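Long-range contact in beta-fructofuranosidase (Bifidobacterium adolescentis, PDB 6NOB), which probably hydrolyses terminal beta-fructofuranoside residues, as in sucrose, as a glycoside hydrolase of family 32: residues S426-T438 with F595-F607. Sequence-based numbering, arbitrary orientation.
Sequences SDWCDFGTGYYAT and FLNGGQTAGSMLF
D430 reaches across to S604 with both carboxylate oxygens, and its side chain is worth following outward. D430 CB lies 4.0 Å from A602 O; with CG anti to the backbone N (chi1 -166°), the carboxylate is carried on past G603 to the next residue of strand 601-606, which leaves D430 CG 3.2 Å from S604 OG. There D430 OD1 takes the N-H of S604 on its syn lone pair, 2.7 Å from S604 N, though the bond is bent (134°). On its anti side the same oxygen accepts a hydrogen bond from G432 N, closing an Asx turn. D430 OD2 receives the hydroxyl of S604 from above the carboxylate plane, with 2.5 Å between D430 OD2 and S604 OG. R476 lies beyond, salt-bridged to OD2, hydrogen-bonded to S604 OG and in cation-pi contact with the Y435 ring. An alanine in place of D430 would probably leave the amide and hydroxyl of S604 without their carboxylate, R476 without its salt bridge and the turn at G432 free to shift.

Next along, F431 N donates to A602 O (2.8 Å), in the carbonyl plane, and the F431 ring lies over G603, whose bare CA sits 3.6 Å from the ring centroid, with no room left for a CB. T601, whose OG1 is hydrogen-bonded to S575 O, crosses the phenyl at about a right angle.

The loop 429-434 links strand 418-428 to strand 435-442 in the family 32 catalytic propeller. It leans on strand 601-606, an outermost strand of its six-stranded sheet in the C-terminal beta-sandwich, while F454 of strand 448-454 touches S604 and L606, so two propeller elements meet the sandwich here.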
ATOM      1  N   SER A 426     -10.972   0.478 -19.997  1.00 45.27           N
ATOM      2  CA  SER A 426     -10.899   0.515 -18.543  1.00 40.48           C
ATOM      3  C   SER A 426     -11.204  -0.872 -17.996  1.00 41.17           C
ATOM      4  O   SER A 426     -11.944  -1.642 -18.608  1.00 46.43           O
ATOM      5  CB  SER A 426     -11.868   1.550 -17.961  1.00 38.56           C
ATOM      6  OG  SER A 426     -13.076   0.951 -17.523  1.00 41.96           O
ATOM      7  N   ASP A 427     -10.622  -1.181 -16.840  1.00 41.57           N
ATOM      8  CA  ASP A 427     -10.847  -2.459 -16.165  1.00 43.21           C
ATOM      9  C   ASP A 427     -10.213  -2.381 -14.781  1.00 43.15           C
ATOM     10  O   ASP A 427      -9.580  -1.384 -14.421  1.00 41.83           O
ATOM     11  CB  ASP A 427     -10.278  -3.632 -16.963  1.00 43.71           C
ATOM     12  CG  ASP A 427     -11.120  -4.884 -16.830  1.00 50.61           C
ATOM     13  OD1 ASP A 427     -11.688  -5.100 -15.737  1.00 48.88           O
ATOM     14  OD2 ASP A 427     -11.215  -5.640 -17.818  1.00 55.16           O
ATOM     15  N   TRP A 428     -10.381  -3.456 -14.008  1.00 42.98           N
ATOM     16  CA  TRP A 428      -9.800  -3.541 -12.675  1.00 39.47           C
ATOM     17  C   TRP A 428      -8.337  -3.961 -12.744  1.00 42.64           C
ATOM     18  O   TRP A 428      -7.947  -4.770 -13.592  1.00 44.71           O
ATOM     19  CB  TRP A 428     -10.575  -4.540 -11.813  1.00 35.48           C
ATOM     20  CG  TRP A 428     -12.042  -4.242 -11.638  1.00 43.13           C
ATOM     21  CD1 TRP A 428     -13.081  -5.106 -11.840  1.00 48.01           C
ATOM     22  CD2 TRP A 428     -12.631  -3.006 -11.207  1.00 45.22           C
ATOM     23  NE1 TRP A 428     -14.276  -4.485 -11.571  1.00 48.03           N
ATOM     24  CE2 TRP A 428     -14.028  -3.195 -11.182  1.00 45.42           C
ATOM     25  CE3 TRP A 428     -12.113  -1.756 -10.850  1.00 45.08           C
ATOM     26  CZ2 TRP A 428     -14.911  -2.183 -10.812  1.00 43.74           C
ATOM     27  CZ3 TRP A 428     -12.992  -0.754 -10.479  1.00 42.00           C
ATOM     28  CH2 TRP A 428     -14.374  -0.973 -10.464  1.00 40.01           C
ATOM     29  N   CYS A 429      -7.528  -3.415 -11.829  1.00 39.72           N
ATOM     30  CA  CYS A 429      -6.131  -3.830 -11.717  1.00 38.12           C
ATOM     31  C   CYS A 429      -5.999  -5.221 -11.112  1.00 36.77           C
ATOM     32  O   CYS A 429      -5.022  -5.925 -11.389  1.00 43.04           O
ATOM     33  CB  CYS A 429      -5.343  -2.840 -10.858  1.00 39.08           C
ATOM     34  SG  CYS A 429      -5.173  -1.171 -11.525  1.00 43.56           S
ATOM     35  N   ASP A 430      -6.954  -5.625 -10.278  1.00 36.57           N
ATOM     36  CA  ASP A 430      -6.850  -6.866  -9.516  1.00 44.11           C
ATOM     37  C   ASP A 430      -8.252  -7.408  -9.291  1.00 46.82           C
ATOM     38  O   ASP A 430      -9.085  -6.725  -8.687  1.00 47.43           O
ATOM     39  CB  ASP A 430      -6.137  -6.623  -8.184  1.00 41.46           C
ATOM     40  CG  ASP A 430      -5.693  -7.908  -7.517  1.00 46.08           C
ATOM     41  OD1 ASP A 430      -6.564  -8.669  -7.045  1.00 47.46           O
ATOM     42  OD2 ASP A 430      -4.468  -8.154  -7.469  1.00 46.04           O
ATOM     43  N   PHE A 431      -8.513  -8.626  -9.764  1.00 45.75           N
ATOM     44  CA  PHE A 431      -9.859  -9.181  -9.713  1.00 42.75           C
ATOM     45  C   PHE A 431     -10.162  -9.899  -8.401  1.00 41.55           C
ATOM     46  O   PHE A 431     -11.217 -10.531  -8.285  1.00 46.12           O
ATOM     47  CB  PHE A 431     -10.107 -10.107 -10.917  1.00 40.16           C
ATOM     48  CG  PHE A 431      -9.346 -11.413 -10.888  1.00 40.58           C
ATOM     49  CD1 PHE A 431      -9.843 -12.513 -10.199  1.00 38.48           C
ATOM     50  CD2 PHE A 431      -8.169 -11.559 -11.606  1.00 41.26           C
ATOM     51  CE1 PHE A 431      -9.155 -13.718 -10.189  1.00 45.08           C
ATOM     52  CE2 PHE A 431      -7.477 -12.762 -11.606  1.00 41.01           C
ATOM     53  CZ  PHE A 431      -7.969 -13.843 -10.897  1.00 44.46           C
ATOM     54  N   GLY A 432      -9.279  -9.802  -7.410  1.00 38.62           N
ATOM     55  CA  GLY A 432      -9.581 -10.302  -6.082  1.00 41.80           C
ATOM     56  C   GLY A 432     -10.260  -9.247  -5.231  1.00 45.11           C
ATOM     57  O   GLY A 432     -11.172  -8.561  -5.700  1.00 44.72           O
ATOM     58  N   THR A 433      -9.828  -9.099  -3.980  1.00 43.23           N
ATOM     59  CA  THR A 433     -10.333  -8.031  -3.128  1.00 43.13           C
ATOM     60  C   THR A 433      -9.259  -7.625  -2.128  1.00 43.28           C
ATOM     61  O   THR A 433      -8.476  -8.455  -1.661  1.00 44.50           O
ATOM     62  CB  THR A 433     -11.615  -8.439  -2.390  1.00 40.23           C
ATOM     63  OG1 THR A 433     -12.128  -7.308  -1.672  1.00 42.76           O
ATOM     64  CG2 THR A 433     -11.352  -9.581  -1.418  1.00 36.50           C
ATOM     65  N   GLY A 434      -9.228  -6.331  -1.811  1.00 39.00           N
ATOM     66  CA  GLY A 434      -8.310  -5.813  -0.823  1.00 41.26           C
ATOM     67  C   GLY A 434      -6.991  -5.313  -1.367  1.00 45.22           C
ATOM     68  O   GLY A 434      -6.193  -4.762  -0.598  1.00 44.44           O
ATOM     69  N   TYR A 435      -6.726  -5.506  -2.657  1.00 43.08           N
ATOM     70  CA  TYR A 435      -5.570  -4.898  -3.306  1.00 37.03           C
ATOM     71  C   TYR A 435      -5.895  -3.426  -3.520  1.00 37.41           C
ATOM     72  O   TYR A 435      -6.715  -3.082  -4.378  1.00 41.39           O
ATOM     73  CB  TYR A 435      -5.264  -5.614  -4.618  1.00 35.38           C
ATOM     74  CG  TYR A 435      -4.103  -5.045  -5.397  1.00 33.19           C
ATOM     75  CD1 TYR A 435      -2.793  -5.379  -5.071  1.00 36.29           C
ATOM     76  CD2 TYR A 435      -4.315  -4.195  -6.474  1.00 33.39           C
ATOM     77  CE1 TYR A 435      -1.723  -4.868  -5.789  1.00 34.89           C
ATOM     78  CE2 TYR A 435      -3.254  -3.688  -7.201  1.00 38.36           C
ATOM     79  CZ  TYR A 435      -1.960  -4.024  -6.852  1.00 38.23           C
ATOM     80  OH  TYR A 435      -0.904  -3.512  -7.573  1.00 36.03           O
ATOM     81  N   TYR A 436      -5.272  -2.557  -2.729  1.00 34.79           N
ATOM     82  CA  TYR A 436      -5.740  -1.187  -2.590  1.00 36.32           C
ATOM     83  C   TYR A 436      -4.560  -0.228  -2.547  1.00 37.03           C
ATOM     84  O   TYR A 436      -3.411  -0.625  -2.332  1.00 38.93           O
ATOM     85  CB  TYR A 436      -6.594  -1.032  -1.321  1.00 38.67           C
ATOM     86  CG  TYR A 436      -7.494   0.179  -1.317  1.00 34.93           C
ATOM     87  CD1 TYR A 436      -8.603   0.244  -2.148  1.00 30.48           C
ATOM     88  CD2 TYR A 436      -7.239   1.254  -0.474  1.00 38.24           C
ATOM     89  CE1 TYR A 436      -9.430   1.349  -2.147  1.00 34.05           C
ATOM     90  CE2 TYR A 436      -8.061   2.362  -0.465  1.00 36.74           C
ATOM     91  CZ  TYR A 436      -9.153   2.405  -1.305  1.00 38.96           C
ATOM     92  OH  TYR A 436      -9.976   3.507  -1.304  1.00 47.87           O
ATOM     93  N   ALA A 437      -4.869   1.052  -2.765  1.00 34.10           N
ATOM     94  CA  ALA A 437      -3.928   2.151  -2.554  1.00 34.66           C
ATOM     95  C   ALA A 437      -2.667   1.987  -3.402  1.00 38.21           C
ATOM     96  O   ALA A 437      -1.541   2.075  -2.909  1.00 35.80           O
ATOM     97  CB  ALA A 437      -3.578   2.285  -1.070  1.00 32.46           C
ATOM     98  N   THR A 438      -2.865   1.757  -4.696  1.00 39.72           N
ATOM     99  CA  THR A 438      -1.740   1.570  -5.601  1.00 39.26           C
ATOM    100  C   THR A 438      -0.986   2.876  -5.808  1.00 38.82           C
ATOM    101  O   THR A 438      -1.589   3.946  -5.942  1.00 40.81           O
ATOM    102  CB  THR A 438      -2.218   1.048  -6.956  1.00 37.99           C
ATOM    103  OG1 THR A 438      -3.219   1.930  -7.479  1.00 42.09           O
ATOM    104  CG2 THR A 438      -2.796  -0.343  -6.819  1.00 35.82           C
ATOM    105  N   PHE A 595      -1.594 -14.611 -11.385  1.00 38.61           N
ATOM    106  CA  PHE A 595      -1.412 -13.933 -12.660  1.00 38.33           C
ATOM    107  C   PHE A 595      -1.772 -14.890 -13.787  1.00 39.03           C
ATOM    108  O   PHE A 595      -1.258 -16.012 -13.842  1.00 40.06           O
ATOM    109  CB  PHE A 595       0.026 -13.421 -12.799  1.00 35.71           C
ATOM    110  CG  PHE A 595       0.421 -12.477 -11.703  1.00 39.83           C
ATOM    111  CD1 PHE A 595       0.969 -12.954 -10.522  1.00 37.17           C
ATOM    112  CD2 PHE A 595       0.206 -11.115 -11.835  1.00 39.53           C
ATOM    113  CE1 PHE A 595       1.312 -12.088  -9.503  1.00 37.55           C
ATOM    114  CE2 PHE A 595       0.548 -10.243 -10.821  1.00 38.05           C
ATOM    115  CZ  PHE A 595       1.104 -10.730  -9.652  1.00 40.39           C
ATOM    116  N   LEU A 596      -2.663 -14.452 -14.671  1.00 39.62           N
ATOM    117  CA  LEU A 596      -3.181 -15.285 -15.745  1.00 43.24           C
ATOM    118  C   LEU A 596      -2.686 -14.781 -17.093  1.00 47.55           C
ATOM    119  O   LEU A 596      -2.593 -13.570 -17.318  1.00 52.66           O
ATOM    120  CB  LEU A 596      -4.712 -15.306 -15.728  1.00 45.51           C
ATOM    121  CG  LEU A 596      -5.358 -15.684 -14.395  1.00 48.37           C
ATOM    122  CD1 LEU A 596      -6.864 -15.792 -14.542  1.00 46.49           C
ATOM    123  CD2 LEU A 596      -4.779 -16.988 -13.878  1.00 50.51           C
ATOM    124  N   ASN A 597      -2.370 -15.723 -17.984  1.00 45.97           N
ATOM    125  CA  ASN A 597      -1.936 -15.415 -19.346  1.00 45.60           C
ATOM    126  C   ASN A 597      -0.770 -14.427 -19.352  1.00 46.90           C
ATOM    127  O   ASN A 597      -0.713 -13.502 -20.164  1.00 45.36           O
ATOM    128  CB  ASN A 597      -3.102 -14.887 -20.183  1.00 38.64           C
ATOM    129  CG  ASN A 597      -4.037 -15.991 -20.638  1.00 41.82           C
ATOM    130  OD1 ASN A 597      -3.856 -17.157 -20.287  1.00 45.71           O
ATOM    131  ND2 ASN A 597      -5.044 -15.628 -21.424  1.00 44.55           N
ATOM    132  N   GLY A 598       0.170 -14.627 -18.429  1.00 44.79           N
ATOM    133  CA  GLY A 598       1.337 -13.769 -18.360  1.00 42.59           C
ATOM    134  C   GLY A 598       1.064 -12.360 -17.892  1.00 47.06           C
ATOM    135  O   GLY A 598       1.853 -11.457 -18.183  1.00 46.03           O
ATOM    136  N   GLY A 599      -0.032 -12.142 -17.176  1.00 46.17           N
ATOM    137  CA  GLY A 599      -0.371 -10.828 -16.682  1.00 43.36           C
ATOM    138  C   GLY A 599      -1.524 -10.147 -17.379  1.00 42.34           C
ATOM    139  O   GLY A 599      -1.753  -8.957 -17.132  1.00 40.68           O
ATOM    140  N   GLN A 600      -2.243 -10.852 -18.256  1.00 39.97           N
ATOM    141  CA  GLN A 600      -3.442 -10.284 -18.859  1.00 41.93           C
ATOM    142  C   GLN A 600      -4.418  -9.822 -17.787  1.00 46.11           C
ATOM    143  O   GLN A 600      -5.066  -8.777 -17.928  1.00 47.00           O
ATOM    144  CB  GLN A 600      -4.091 -11.313 -19.784  1.00 41.77           C
ATOM    145  CG  GLN A 600      -5.232 -10.782 -20.624  1.00 41.83           C
ATOM    146  CD  GLN A 600      -5.792 -11.838 -21.554  1.00 46.68           C
ATOM    147  OE1 GLN A 600      -5.162 -12.871 -21.792  1.00 45.67           O
ATOM    148  NE2 GLN A 600      -6.987 -11.591 -22.079  1.00 46.05           N
ATOM    149  N   THR A 601      -4.521 -10.581 -16.699  1.00 42.44           N
ATOM    150  CA  THR A 601      -5.260 -10.169 -15.519  1.00 36.90           C
ATOM    151  C   THR A 601      -4.538 -10.703 -14.290  1.00 39.10           C
ATOM    152  O   THR A 601      -3.852 -11.729 -14.350  1.00 46.39           O
ATOM    153  CB  THR A 601      -6.716 -10.662 -15.562  1.00 36.35           C
ATOM    154  OG1 THR A 601      -7.455 -10.076 -14.483  1.00 36.26           O
ATOM    155  CG2 THR A 601      -6.774 -12.174 -15.454  1.00 33.04           C
ATOM    156  N   ALA A 602      -4.670  -9.979 -13.184  1.00 38.04           N
ATOM    157  CA  ALA A 602      -4.067 -10.362 -11.915  1.00 38.25           C
ATOM    158  C   ALA A 602      -5.140 -10.378 -10.837  1.00 42.33           C
ATOM    159  O   ALA A 602      -6.046  -9.540 -10.846  1.00 42.97           O
ATOM    160  CB  ALA A 602      -2.943  -9.402 -11.518  1.00 28.68           C
ATOM    161  N   GLY A 603      -5.038 -11.335  -9.915  1.00 42.85           N
ATOM    162  CA  GLY A 603      -5.999 -11.448  -8.831  1.00 40.68           C
ATOM    163  C   GLY A 603      -5.368 -11.886  -7.526  1.00 46.60           C
ATOM    164  O   GLY A 603      -4.580 -12.836  -7.503  1.00 45.82           O
ATOM    165  N   SER A 604      -5.717 -11.212  -6.431  1.00 45.85           N
ATOM    166  CA  SER A 604      -5.038 -11.439  -5.161  1.00 46.71           C
ATOM    167  C   SER A 604      -5.960 -11.063  -4.009  1.00 41.71           C
ATOM    168  O   SER A 604      -6.898 -10.278  -4.170  1.00 42.75           O
ATOM    169  CB  SER A 604      -3.734 -10.639  -5.085  1.00 47.21           C
ATOM    170  OG  SER A 604      -3.977  -9.253  -5.231  1.00 49.36           O
ATOM    171  N   MET A 605      -5.669 -11.633  -2.839  1.00 38.46           N
ATOM    172  CA  MET A 605      -6.433 -11.376  -1.622  1.00 41.89           C
ATOM    173  C   MET A 605      -5.741 -12.049  -0.447  1.00 45.99           C
ATOM    174  O   MET A 605      -4.952 -12.984  -0.619  1.00 49.86           O
ATOM    175  CB  MET A 605      -7.875 -11.884  -1.735  1.00 43.59           C
ATOM    176  CG  MET A 605      -7.995 -13.401  -1.699  1.00 46.02           C
ATOM    177  SD  MET A 605      -9.690 -13.971  -1.927  1.00 48.76           S
ATOM    178  CE  MET A 605     -10.014 -13.391  -3.590  1.00 37.03           C
ATOM    179  N   LEU A 606      -6.054 -11.565   0.753  1.00 44.79           N
ATOM    180  CA  LEU A 606      -5.596 -12.219   1.970  1.00 43.97           C
ATOM    181  C   LEU A 606      -6.357 -13.520   2.186  1.00 43.47           C
ATOM    182  O   LEU A 606      -7.575 -13.583   2.002  1.00 44.60           O
ATOM    183  CB  LEU A 606      -5.792 -11.305   3.179  1.00 43.33           C
ATOM    184  CG  LEU A 606      -5.098  -9.943   3.171  1.00 41.63           C
ATOM    185  CD1 LEU A 606      -5.393  -9.199   4.465  1.00 39.49           C
ATOM    186  CD2 LEU A 606      -3.602 -10.103   2.966  1.00 35.82           C
ATOM    187  N   PHE A 607      -5.630 -14.565   2.578  1.00 44.66           N
ATOM    188  CA  PHE A 607      -6.258 -15.836   2.931  1.00 41.77           C
ATOM    189  C   PHE A 607      -5.306 -16.588   3.850  1.00 43.83           C
ATOM    190  O   PHE A 607      -4.270 -17.081   3.392  1.00 48.79           O
ATOM    191  CB  PHE A 607      -6.585 -16.658   1.692  1.00 40.10           C
ATOM    192  CG  PHE A 607      -7.268 -17.958   2.003  1.00 47.08           C
ATOM    193  CD1 PHE A 607      -6.531 -19.114   2.209  1.00 46.44           C
ATOM    194  CD2 PHE A 607      -8.647 -18.020   2.114  1.00 44.33           C
ATOM    195  CE1 PHE A 607      -7.158 -20.308   2.508  1.00 45.29           C
ATOM    196  CE2 PHE A 607      -9.281 -19.212   2.411  1.00 44.97           C
ATOM    197  CZ  PHE A 607      -8.536 -20.357   2.608  1.00 47.99           C
TER
HETATM  198  O   HOH W   1      -8.588  -7.490 -13.639  1.00 43.19           O
HETATM  199  O   HOH W   2      -5.331  -7.068 -14.003  1.00 39.83           O
HETATM  200  O   HOH W   3      -7.259  -8.786   0.739  1.00 40.25           O